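Local coordinates for putative uncharacterized protein (PDB 4NPX) that is of unknown function but belongs to the DUF2018 family and forms an all-helical chain that pairs with a second copy of itself, at residues Thr39-Phe44 with Asp101-Leu106. Numbering follows the deposited sequence.
Sequences TPKEKF and DIYIEL
Tyr-103 lays one face of its ring against the first turn of helix 40-49, where the CA of Lys-41 sits over that face, 4.0 Å from the ring centroid, a CH-pi contact. The lysine chain then runs alongside the ring in the same direction: CB meets CE2 of Tyr-103, CG passes CZ, and CD of Lys-41 comes to 3.7 Å from the Tyr-103 OH. A long aliphatic stem suits this place, since it covers the aromatic ring while the chain, bent at chi3, carries its ammonium group onward to a salt bridge with Glu-61 of the second subunit.

The Phe-44 side chain, one turn later, runs at about a right angle to that of Tyr-103, yet the two rings meet obliquely. With CG anti to the backbone N (chi1 167°), its flat ring reaches over to helix 92-111, bringing CD2 of Phe-44 to 3.8 Å from CD1 of Tyr-103; farther out, CE1 of Phe-44 lies 3.9 Å from CB of Leu-106. Pro-40 adds a compact apolar edge, its CB 4.2 Å from the CB of Tyr-103, and as a first-turn residue it needs no amide hydrogen for the helix. Thr-39 and Glu-42 start that helix with a capping box: Glu-42 N donates to Thr-39 OG1 over 3.2 Å, and Thr-39 N donates back to Glu-42 OE1 from above the carboxylate plane.

No hydrogen bond joins the two segments, whose axes approach to 8.7 Å at 32°, so the direct contact between them is apolar and aromatic packing. Leu-106 also packs on Val-59 and Phe-63 of helix 53-76, while Tyr-103 touches Glu-61 and Leu-106 touches Phe-64 of the second subunit, so this helix pair contributes to the interface between the two subunits.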
loop_
_atom_site.group_PDB
_atom_site.type_symbol
_atom_site.label_atom_id
_atom_site.label_comp_id
_atom_site.label_asym_id
_atom_site.label_seq_id
_atom_site.Cartn_x
_atom_site.Cartn_y
_atom_site.Cartn_z
ATOM N N THR A 39 16.147 6.394 9.297
ATOM C CA THR A 39 15.906 5.068 8.830
ATOM C C THR A 39 15.160 5.236 7.520
ATOM O O THR A 39 14.661 6.341 7.214
ATOM C CB THR A 39 15.064 4.304 9.869
ATOM O OG1 THR A 39 13.876 5.023 10.165
ATOM C CG2 THR A 39 15.820 4.206 11.170
ATOM N N PRO A 40 15.154 4.182 6.712
ATOM C CA PRO A 40 14.368 4.168 5.521
ATOM C C PRO A 40 12.935 4.475 5.849
ATOM O O PRO A 40 12.338 5.207 5.113
ATOM C CB PRO A 40 14.468 2.719 5.041
ATOM C CG PRO A 40 15.848 2.313 5.469
ATOM C CD PRO A 40 16.181 3.102 6.687
ATOM N N LYS A 41 12.412 3.993 6.966
ATOM C CA LYS A 41 11.046 4.286 7.308
ATOM C C LYS A 41 10.822 5.757 7.505
ATOM O O LYS A 41 9.880 6.316 6.949
ATOM C CB LYS A 41 10.665 3.527 8.562
ATOM C CG LYS A 41 9.202 3.691 8.942
ATOM C CD LYS A 41 8.810 2.686 10.033
ATOM C CE LYS A 41 9.736 2.699 11.222
ATOM N NZ LYS A 41 9.253 1.653 12.175
ATOM N N GLU A 42 11.657 6.354 8.351
ATOM C CA GLU A 42 11.602 7.815 8.643
ATOM C C GLU A 42 11.749 8.628 7.342
ATOM O O GLU A 42 10.979 9.515 7.110
ATOM C CB GLU A 42 12.677 8.216 9.646
ATOM C CG GLU A 42 12.457 7.623 11.033
ATOM C CD GLU A 42 13.686 7.685 11.936
ATOM O OE1 GLU A 42 14.800 8.047 11.482
ATOM O OE2 GLU A 42 13.525 7.338 13.120
ATOM N N LYS A 43 12.654 8.256 6.455
ATOM C CA LYS A 43 12.774 9.002 5.228
ATOM C C LYS A 43 11.500 8.869 4.331
ATOM O O LYS A 43 11.022 9.852 3.741
ATOM C CB LYS A 43 14.010 8.561 4.500
ATOM C CG LYS A 43 14.449 9.482 3.367
ATOM C CD LYS A 43 15.716 8.903 2.746
ATOM C CE LYS A 43 16.270 9.735 1.609
ATOM N NZ LYS A 43 15.277 9.861 0.530
ATOM N N PHE A 44 10.918 7.673 4.256
ATOM C CA PHE A 44 9.683 7.519 3.450
ATOM C C PHE A 44 8.570 8.370 3.973
ATOM O O PHE A 44 7.818 8.992 3.226
ATOM C CB PHE A 44 9.260 6.060 3.439
ATOM C CG PHE A 44 7.884 5.838 2.923
ATOM C CD1 PHE A 44 7.650 5.858 1.569
ATOM C CD2 PHE A 44 6.866 5.555 3.787
ATOM C CE1 PHE A 44 6.382 5.615 1.088
ATOM C CE2 PHE A 44 5.581 5.295 3.309
ATOM C CZ PHE A 44 5.379 5.325 1.951
ATOM N N ASP A 101 12.713 -2.269 1.675
ATOM C CA ASP A 101 12.823 -2.154 0.253
ATOM C C ASP A 101 11.639 -1.350 -0.309
ATOM O O ASP A 101 11.833 -0.554 -1.235
ATOM C CB ASP A 101 12.778 -3.534 -0.379
ATOM C CG ASP A 101 13.919 -4.447 0.029
ATOM O OD1 ASP A 101 15.014 -3.980 0.305
ATOM O OD2 ASP A 101 13.738 -5.680 -0.080
ATOM N N ILE A 102 10.442 -1.533 0.247
ATOM C CA ILE A 102 9.235 -0.843 -0.154
ATOM C C ILE A 102 9.334 0.659 0.205
ATOM O O ILE A 102 9.034 1.515 -0.637
ATOM C CB ILE A 102 7.994 -1.480 0.392
ATOM C CG1 ILE A 102 7.696 -2.822 -0.333
ATOM C CG2 ILE A 102 6.793 -0.569 0.153
ATOM C CD1 ILE A 102 6.465 -3.416 0.320
ATOM N N TYR A 103 9.796 0.970 1.401
ATOM C CA TYR A 103 10.050 2.364 1.780
ATOM C C TYR A 103 10.955 3.026 0.731
ATOM O O TYR A 103 10.655 4.119 0.260
ATOM C CB TYR A 103 10.683 2.514 3.182
ATOM C CG TYR A 103 9.836 1.951 4.303
ATOM C CD1 TYR A 103 8.469 2.202 4.384
ATOM C CD2 TYR A 103 10.412 1.266 5.331
ATOM C CE1 TYR A 103 7.680 1.641 5.386
ATOM C CE2 TYR A 103 9.626 0.715 6.364
ATOM C CZ TYR A 103 8.251 0.917 6.386
ATOM O OH TYR A 103 7.462 0.385 7.450
ATOM N N ILE A 104 12.080 2.384 0.407
ATOM C CA ILE A 104 12.983 2.912 -0.591
ATOM C C ILE A 104 12.366 3.142 -1.976
ATOM O O ILE A 104 12.421 4.245 -2.482
ATOM C CB ILE A 104 14.247 2.026 -0.672
ATOM C CG1 ILE A 104 14.943 2.095 0.679
ATOM C CG2 ILE A 104 15.145 2.539 -1.758
ATOM C CD1 ILE A 104 16.061 1.097 0.886
ATOM N N GLU A 105 11.726 2.116 -2.505
ATOM C CA GLU A 105 11.112 2.029 -3.847
ATOM C C GLU A 105 10.029 3.088 -3.988
ATOM O O GLU A 105 10.001 3.874 -4.909
ATOM C CB GLU A 105 10.376 0.639 -4.040
ATOM C CG GLU A 105 9.325 0.731 -5.199
ATOM C CD GLU A 105 7.975 0.025 -5.025
ATOM O OE1 GLU A 105 7.688 -0.622 -3.983
ATOM O OE2 GLU A 105 7.150 0.148 -5.982
ATOM N N LEU A 106 9.109 3.101 -3.060
ATOM C CA LEU A 106 8.002 4.075 -3.180
ATOM C C LEU A 106 8.486 5.536 -2.969
ATOM O O LEU A 106 7.987 6.470 -3.591
ATOM C CB LEU A 106 6.838 3.726 -2.255
ATOM C CG LEU A 106 5.981 2.505 -2.538
ATOM C CD1 LEU A 106 4.857 2.402 -1.480
ATOM C CD2 LEU A 106 5.424 2.607 -3.958
#